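PDB 6HTN: fucose-binding lectin from Kordia periserrulae, which binds fucose, holding methyl alpha-L-fucopyranoside in pockets between adjacent blades of a beta-propeller lectin. Local coordinates for residues T4-G9 with I64-Y69; L15-L20 with N35-G40. One frame throughout, in Å; residues are numbered along the deposited sequence.

Overall arrangement
This lectin illustrates how a beta-propeller builds sugar sites from repeated four-stranded antiparallel sheets. Interaction 2 lies within the first sheet, where 15-20 on the second strand faces 35-40 near the fourth across the strand 27-32. Interaction 1 instead joins that sheet to the next one, its strand 3-7 meeting strand 64-71. Along the chain the order is 4-9, 15-20, 35-40, 64-69, so the contact within the sheet falls between the two halves of the contact that bridges sheets. Their centres are about 12 Å apart, W6 packs on R16, and both touch the fucoside of chain G. Both also reach the second subunit, which in interaction 2 completes one of the sugar pockets.

Interaction 1 (T4-G9 with I64-Y69); sequences TSWLDG and IHIRVY. Unlike the reference sequence in segment 4-9: L7 (reference Val). With MFU (methyl alpha-L-fucopyranoside), chain H; MFU (methyl alpha-L-fucopyranoside), chain G.
The indole of W6 carries I64 on one face: CG1 of I64 sits 3.5 Å from the centroid of the W6 six-membered ring, only 6° off its normal, a textbook CH-pi contact. CD1 of I64 sits over W6 CD2, at 3.4 Å, toward CG and CE3. Two further groups approach this ring obliquely, CD1 of I66 at 4.2 Å from W6 CZ3 and the C6 methyl of the chain G fucoside. The other flat group, the R67 guanidinium, meets the chain H fucoside at its edge, with NE giving a hydrogen bond to the sugar O4 (2.8 Å) and NH2 one to the ring oxygen O5 (2.9 Å).

Torsions explain the overlap. W6 CG lies between its backbone N and carbonyl carbon (chi1 66°), while I64 CG1 is anti to its own N, and the two side chains cross at about a right angle. R67 is steadied by NH1, which bonds to I66 O from above the carbonyl plane, and by a salt bridge from NH2 to D83. H14 stacks on W6.

No hydrogen bond joins the two segments, which meet through CH-pi and dispersion; T4 OG1, bonded to S56, adds a polar tie between the sheets. The same isoleucines offer an apolar surface to the chain G methyl, with I64 CG2 3.8 Å from C6, while R67 on that strand reads the oxygens of the chain H sugar.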
loop_
_atom_site.group_PDB
_atom_site.type_symbol
_atom_site.label_atom_id
_atom_site.label_comp_id
_atom_site.label_asym_id
_atom_site.label_seq_id
_atom_site.Cartn_x
_atom_site.Cartn_y
_atom_site.Cartn_z
ATOM N N THR A 4 -7.797 -19.715 2.571
ATOM C CA THR A 4 -8.961 -20.546 2.193
ATOM C C THR A 4 -8.905 -21.810 3.021
ATOM O O THR A 4 -7.816 -22.144 3.558
ATOM C CB THR A 4 -9.057 -20.764 0.694
ATOM O OG1 THR A 4 -10.395 -21.265 0.395
ATOM C CG2 THR A 4 -8.008 -21.707 0.158
ATOM N N SER A 5 -10.007 -22.502 3.200
ATOM C CA SER A 5 -10.008 -23.713 4.048
ATOM C C SER A 5 -11.152 -24.614 3.582
ATOM O O SER A 5 -12.132 -24.118 2.953
ATOM C CB SER A 5 -10.144 -23.404 5.486
ATOM O OG SER A 5 -11.353 -22.746 5.815
ATOM N N TRP A 6 -11.052 -25.901 3.917
ATOM C CA TRP A 6 -12.153 -26.849 3.624
ATOM C C TRP A 6 -12.091 -27.974 4.637
ATOM O O TRP A 6 -11.036 -28.242 5.215
ATOM C CB TRP A 6 -12.103 -27.393 2.197
ATOM C CG TRP A 6 -10.911 -28.249 1.900
ATOM C CD1 TRP A 6 -10.845 -29.621 1.959
ATOM C CD2 TRP A 6 -9.590 -27.815 1.562
ATOM N NE1 TRP A 6 -9.584 -30.060 1.636
ATOM C CE2 TRP A 6 -8.796 -28.974 1.358
ATOM C CE3 TRP A 6 -9.010 -26.550 1.311
ATOM C CZ2 TRP A 6 -7.462 -28.916 0.985
ATOM C CZ3 TRP A 6 -7.715 -26.506 0.874
ATOM C CH2 TRP A 6 -6.934 -27.657 0.759
ATOM N N LEU A 7 -13.233 -28.613 4.845
ATOM C CA LEU A 7 -13.339 -29.816 5.705
ATOM C C LEU A 7 -13.381 -31.044 4.828
ATOM O O LEU A 7 -14.088 -31.052 3.804
ATOM C CB LEU A 7 -14.627 -29.719 6.497
ATOM C CG LEU A 7 -14.605 -28.767 7.667
ATOM C CD1 LEU A 7 -16.046 -28.514 8.132
ATOM C CD2 LEU A 7 -13.721 -29.192 8.816
ATOM N N ASP A 8 -12.575 -32.038 5.155
ATOM C CA ASP A 8 -12.658 -33.324 4.424
ATOM C C ASP A 8 -13.789 -34.161 5.045
ATOM O O ASP A 8 -14.441 -33.723 6.023
ATOM C CB ASP A 8 -11.302 -34.026 4.374
ATOM C CG ASP A 8 -10.768 -34.485 5.712
ATOM O OD1 ASP A 8 -11.585 -34.749 6.652
ATOM O OD2 ASP A 8 -9.516 -34.591 5.810
ATOM N N GLY A 9 -13.975 -35.358 4.497
ATOM C CA GLY A 9 -15.058 -36.272 4.913
ATOM C C GLY A 9 -14.965 -36.687 6.371
ATOM O O GLY A 9 -16.031 -37.039 6.956
ATOM N N ILE A 64 -10.417 -31.233 -3.823
ATOM C CA ILE A 64 -10.340 -29.748 -3.632
ATOM C C ILE A 64 -9.884 -29.109 -4.916
ATOM O O ILE A 64 -8.948 -29.589 -5.619
ATOM C CB ILE A 64 -9.480 -29.401 -2.421
ATOM C CG1 ILE A 64 -9.614 -27.925 -2.033
ATOM C CG2 ILE A 64 -8.019 -29.724 -2.682
ATOM C CD1 ILE A 64 -10.990 -27.566 -1.511
ATOM N N HIS A 65 -10.466 -27.943 -5.233
ATOM C CA HIS A 65 -10.037 -27.073 -6.331
ATOM C C HIS A 65 -9.724 -25.719 -5.694
ATOM O O HIS A 65 -10.515 -25.290 -4.817
ATOM C CB HIS A 65 -11.134 -26.880 -7.379
ATOM C CG HIS A 65 -11.541 -28.178 -7.995
ATOM N ND1 HIS A 65 -11.131 -28.495 -9.271
ATOM C CD2 HIS A 65 -12.297 -29.194 -7.519
ATOM C CE1 HIS A 65 -11.625 -29.732 -9.558
ATOM N NE2 HIS A 65 -12.301 -30.181 -8.497
ATOM N N ILE A 66 -8.607 -25.120 -6.079
ATOM C CA ILE A 66 -8.200 -23.832 -5.466
ATOM C C ILE A 66 -7.921 -22.855 -6.592
ATOM O O ILE A 66 -7.364 -23.198 -7.632
ATOM C CB ILE A 66 -6.961 -24.003 -4.566
ATOM C CG1 ILE A 66 -7.133 -25.094 -3.527
ATOM C CG2 ILE A 66 -6.583 -22.670 -3.936
ATOM C CD1 ILE A 66 -5.874 -25.444 -2.746
ATOM N N ARG A 67 -8.320 -21.591 -6.387
ATOM C CA ARG A 67 -7.985 -20.515 -7.310
ATOM C C ARG A 67 -7.406 -19.360 -6.496
ATOM O O ARG A 67 -7.988 -18.972 -5.482
ATOM C CB ARG A 67 -9.229 -20.066 -8.089
ATOM C CG ARG A 67 -9.847 -21.135 -8.980
ATOM C CD ARG A 67 -8.966 -21.456 -10.149
ATOM N NE ARG A 67 -9.568 -22.453 -11.067
ATOM C CZ ARG A 67 -9.482 -23.760 -10.902
ATOM N NH1 ARG A 67 -8.865 -24.311 -9.865
ATOM N NH2 ARG A 67 -10.057 -24.533 -11.818
ATOM N N VAL A 68 -6.269 -18.862 -6.952
ATOM C CA VAL A 68 -5.511 -17.783 -6.276
ATOM C C VAL A 68 -5.336 -16.666 -7.293
ATOM O O VAL A 68 -5.004 -16.923 -8.454
ATOM C CB VAL A 68 -4.134 -18.343 -5.807
ATOM C CG1 VAL A 68 -3.264 -17.317 -5.213
ATOM C CG2 VAL A 68 -4.316 -19.465 -4.842
ATOM N N TYR A 69 -5.554 -15.431 -6.861
ATOM C CA TYR A 69 -5.548 -14.224 -7.709
ATOM C C TYR A 69 -4.608 -13.170 -7.130
ATOM O O TYR A 69 -4.726 -12.819 -5.952
ATOM C CB TYR A 69 -6.984 -13.665 -7.836
ATOM C CG TYR A 69 -7.974 -14.648 -8.415
ATOM C CD1 TYR A 69 -8.088 -14.795 -9.788
ATOM C CD2 TYR A 69 -8.683 -15.500 -7.585
ATOM C CE1 TYR A 69 -8.948 -15.750 -10.322
ATOM C CE2 TYR A 69 -9.521 -16.468 -8.101
ATOM C CZ TYR A 69 -9.639 -16.605 -9.473
ATOM O OH TYR A 69 -10.423 -17.608 -9.994
HETATM C C1 MFU H . -10.204 -23.042 -15.377
HETATM C C2 MFU H . -9.625 -21.629 -15.430
HETATM C C3 MFU H . -10.786 -20.640 -15.389
HETATM C C4 MFU H . -11.567 -20.848 -14.130
HETATM C C5 MFU H . -12.118 -22.301 -14.145
HETATM C C6 MFU H . -12.911 -22.593 -12.894
HETATM O O1 MFU H . -10.917 -23.207 -16.615
HETATM O O2 MFU H . -8.881 -21.519 -16.647
HETATM O O3 MFU H . -10.261 -19.314 -15.517
HETATM O O4 MFU H . -10.784 -20.721 -12.950
HETATM O O5 MFU H . -10.947 -23.213 -14.184
HETATM C CM MFU H . -11.542 -24.503 -16.569
HETATM C C1 MFU G . -0.939 -29.861 -1.125
HETATM C C2 MFU G . -0.263 -28.606 -1.683
HETATM C C3 MFU G . -0.760 -28.141 -3.012
HETATM C C4 MFU G . -2.248 -27.855 -2.888
HETATM C C5 MFU G . -2.810 -29.193 -2.378
HETATM C C6 MFU G . -4.339 -29.033 -2.106
HETATM O O1 MFU G . -0.648 -30.767 -2.132
HETATM O O2 MFU G . 1.159 -28.919 -1.920
HETATM O O3 MFU G . -0.130 -26.935 -3.503
HETATM O O4 MFU G . -2.521 -26.886 -1.847
HETATM O O5 MFU G . -2.356 -29.523 -1.059
HETATM C CM MFU G . -1.171 -32.076 -1.777
#

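Interaction 2 (L15-L20 with N35-G40); sequences LRIYSL and NKWYDG. With MFU (methyl alpha-L-fucopyranoside), chain G; MFU (methyl alpha-L-fucopyranoside), chain O.
L15 and I17 both press on the six-membered end of the W37 indole, L15 through CD1 and CB, I17 through CG1, both obliquely; L15 CD1 and I17 CG1 lie 3.7 Å from W37 CH2. With W37 CG beside its backbone N and anti to the carbonyl carbon (chi1 -69°), the indole reaches back toward strand 15-20 while its pyrrole N-H points outward. That N-H is used at the ring edge, in plane, where W37 NE1 donates to O3 of the chain O fucoside (2.9 Å, 161°), and L15 CD1 lies 3.5 Å from O4 of the same sugar.

The chain G fucoside is met by R16 and Y38. R16 NE bonds to its O4 at 2.9 Å and NH2 to its O5 at 2.8 Å; a bend at chi2 turns the guanidinium edge to the sugar. The tyrosine ring is tilted 65° to the guanidinium, and Y38 OH, 3.6 Å from R16 NH2, rests near C1 of the fucoside.

Behind these contacts stands D33, which takes a salt bridge from R16 NH2 and a hydrogen bond with Y38 OH, one carboxylate oxygen for each, so positioning both groups. R16 NH1 is held by L15 O.

Around W37 the second subunit closes in: its Y142 meets the indole edge-to-face, and its E129, R117 and A141 bond to the chain O sugar. Residues of one blade thus line two fucose pockets, one completed within the chain by E29, A41 and W87, the other by the neighbouring subunit, as befits a beta-propeller lectin whose sites lie between blades.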
loop_
_atom_site.group_PDB
_atom_site.type_symbol
_atom_site.label_atom_id
_atom_site.label_comp_id
_atom_site.label_asym_id
_atom_site.label_seq_id
_atom_site.Cartn_x
_atom_site.Cartn_y
_atom_site.Cartn_z
ATOM N N LEU A 15 -6.105 -25.922 5.799
ATOM C CA LEU A 15 -5.913 -24.453 5.601
ATOM C C LEU A 15 -4.887 -24.257 4.520
ATOM O O LEU A 15 -3.856 -24.983 4.471
ATOM C CB LEU A 15 -5.427 -23.814 6.910
ATOM C CG LEU A 15 -6.258 -24.028 8.166
ATOM C CD1 LEU A 15 -5.555 -23.410 9.391
ATOM C CD2 LEU A 15 -7.644 -23.419 8.030
ATOM N N ARG A 16 -5.099 -23.257 3.677
ATOM C CA ARG A 16 -4.110 -22.854 2.663
ATOM C C ARG A 16 -3.959 -21.334 2.770
ATOM O O ARG A 16 -4.980 -20.625 2.553
ATOM C CB ARG A 16 -4.419 -23.305 1.257
ATOM C CG ARG A 16 -4.519 -24.818 1.103
ATOM C CD ARG A 16 -3.116 -25.452 1.201
ATOM N NE ARG A 16 -3.198 -26.924 0.976
ATOM C CZ ARG A 16 -3.434 -27.839 1.897
ATOM N NH1 ARG A 16 -3.707 -27.546 3.128
ATOM N NH2 ARG A 16 -3.421 -29.104 1.536
ATOM N N ILE A 17 -2.770 -20.855 3.082
ATOM C CA ILE A 17 -2.501 -19.415 3.345
ATOM C C ILE A 17 -1.504 -18.940 2.303
ATOM O O ILE A 17 -0.372 -19.493 2.240
ATOM C CB ILE A 17 -2.027 -19.197 4.779
ATOM C CG1 ILE A 17 -2.883 -19.884 5.831
ATOM C CG2 ILE A 17 -1.831 -17.716 5.052
ATOM C CD1 ILE A 17 -4.372 -19.462 5.807
ATOM N N TYR A 18 -1.829 -17.916 1.541
ATOM C CA TYR A 18 -1.039 -17.407 0.417
ATOM C C TYR A 18 -0.507 -16.015 0.737
ATOM O O TYR A 18 -1.281 -15.143 1.191
ATOM C CB TYR A 18 -1.879 -17.381 -0.868
ATOM C CG TYR A 18 -2.397 -18.752 -1.249
ATOM C CD1 TYR A 18 -1.594 -19.647 -1.964
ATOM C CD2 TYR A 18 -3.619 -19.192 -0.790
ATOM C CE1 TYR A 18 -2.042 -20.939 -2.227
ATOM C CE2 TYR A 18 -4.073 -20.460 -1.056
ATOM C CZ TYR A 18 -3.283 -21.341 -1.772
ATOM O OH TYR A 18 -3.705 -22.658 -1.933
ATOM N N SER A 19 0.765 -15.806 0.466
ATOM C CA SER A 19 1.407 -14.497 0.720
ATOM C C SER A 19 2.555 -14.258 -0.245
ATOM O O SER A 19 3.054 -15.183 -0.869
ATOM C CB SER A 19 1.824 -14.363 2.137
ATOM O OG SER A 19 2.856 -15.335 2.477
ATOM N N LEU A 20 2.941 -12.996 -0.411
ATOM C CA LEU A 20 4.020 -12.573 -1.330
ATOM C C LEU A 20 5.272 -12.446 -0.493
ATOM O O LEU A 20 5.319 -11.630 0.464
ATOM C CB LEU A 20 3.658 -11.249 -1.999
ATOM C CG LEU A 20 4.742 -10.705 -2.914
ATOM C CD1 LEU A 20 5.015 -11.640 -4.068
ATOM C CD2 LEU A 20 4.324 -9.336 -3.396
ATOM N N ASN A 35 -1.517 -31.432 11.734
ATOM C CA ASN A 35 -0.823 -31.072 12.971
ATOM C C ASN A 35 0.387 -30.174 12.758
ATOM O O ASN A 35 1.043 -29.892 13.756
ATOM C CB ASN A 35 -0.345 -32.352 13.669
ATOM C CG ASN A 35 0.683 -33.114 12.867
ATOM O OD1 ASN A 35 0.887 -32.982 11.645
ATOM N ND2 ASN A 35 1.322 -34.035 13.564
ATOM N N LYS A 36 0.648 -29.693 11.561
ATOM C CA LYS A 36 1.810 -28.804 11.349
ATOM C C LYS A 36 1.633 -28.007 10.062
ATOM O O LYS A 36 0.947 -28.413 9.132
ATOM C CB LYS A 36 3.110 -29.613 11.278
ATOM C CG LYS A 36 3.238 -30.482 10.054
ATOM C CD LYS A 36 4.486 -31.407 10.068
ATOM C CE LYS A 36 4.627 -31.989 8.683
ATOM N NZ LYS A 36 5.890 -32.761 8.498
ATOM N N TRP A 37 2.335 -26.884 10.002
ATOM C CA TRP A 37 2.419 -26.073 8.784
ATOM C C TRP A 37 3.552 -26.528 7.896
ATOM O O TRP A 37 4.698 -26.800 8.429
ATOM C CB TRP A 37 2.597 -24.612 9.171
ATOM C CG TRP A 37 1.379 -24.040 9.801
ATOM C CD1 TRP A 37 1.112 -23.852 11.114
ATOM C CD2 TRP A 37 0.228 -23.533 9.079
ATOM N NE1 TRP A 37 -0.145 -23.290 11.281
ATOM C CE2 TRP A 37 -0.687 -23.120 10.052
ATOM C CE3 TRP A 37 -0.084 -23.439 7.735
ATOM C CZ2 TRP A 37 -1.918 -22.531 9.691
ATOM C CZ3 TRP A 37 -1.297 -22.867 7.358
ATOM C CH2 TRP A 37 -2.176 -22.455 8.343
ATOM N N TYR A 38 3.329 -26.583 6.608
ATOM C CA TYR A 38 4.371 -26.926 5.636
ATOM C C TYR A 38 4.240 -26.110 4.371
ATOM O O TYR A 38 3.160 -25.474 4.120
ATOM C CB TYR A 38 4.333 -28.439 5.404
ATOM C CG TYR A 38 3.152 -28.958 4.621
ATOM C CD1 TYR A 38 3.152 -29.011 3.245
ATOM C CD2 TYR A 38 2.031 -29.401 5.298
ATOM C CE1 TYR A 38 2.052 -29.472 2.528
ATOM C CE2 TYR A 38 0.922 -29.904 4.599
ATOM C CZ TYR A 38 0.937 -29.931 3.212
ATOM O OH TYR A 38 -0.127 -30.355 2.475
ATOM N N ASP A 39 5.255 -26.089 3.563
ATOM C CA ASP A 39 5.244 -25.351 2.294
ATOM C C ASP A 39 4.485 -26.149 1.251
ATOM O O ASP A 39 4.843 -27.303 0.912
ATOM C CB ASP A 39 6.628 -25.022 1.749
ATOM C CG ASP A 39 7.428 -24.001 2.532
ATOM O OD1 ASP A 39 6.882 -23.335 3.439
ATOM O OD2 ASP A 39 8.696 -24.024 2.302
ATOM N N GLY A 40 3.486 -25.538 0.616
ATOM C CA GLY A 40 2.757 -26.150 -0.476
ATOM C C GLY A 40 3.463 -26.061 -1.799
ATOM O O GLY A 40 4.416 -25.247 -1.967
HETATM C C1 MFU G . -0.939 -29.861 -1.125
HETATM C C2 MFU G . -0.263 -28.606 -1.683
HETATM C C3 MFU G . -0.760 -28.141 -3.012
HETATM C C4 MFU G . -2.248 -27.855 -2.888
HETATM C C5 MFU G . -2.810 -29.193 -2.378
HETATM C C6 MFU G . -4.339 -29.033 -2.106
HETATM O O1 MFU G . -0.648 -30.767 -2.132
HETATM O O2 MFU G . 1.159 -28.919 -1.920
HETATM O O3 MFU G . -0.130 -26.935 -3.503
HETATM O O4 MFU G . -2.521 -26.886 -1.847
HETATM O O5 MFU G . -2.356 -29.523 -1.059
HETATM C CM MFU G . -1.171 -32.076 -1.777
HETATM C C1 MFU O . -4.413 -24.168 15.899
HETATM C C2 MFU O . -3.394 -23.189 15.317
HETATM C C3 MFU O . -2.910 -23.691 14.014
HETATM C C4 MFU O . -3.969 -23.950 12.988
HETATM C C5 MFU O . -4.909 -25.016 13.635
HETATM C C6 MFU O . -6.053 -25.288 12.704
HETATM O O1 MFU O . -3.665 -25.347 16.139
HETATM O O2 MFU O . -2.321 -23.120 16.280
HETATM O O3 MFU O . -1.896 -22.761 13.496
HETATM O O4 MFU O . -4.721 -22.762 12.763
HETATM O O5 MFU O . -5.359 -24.489 14.864
HETATM C CM MFU O . -4.547 -26.447 16.589
#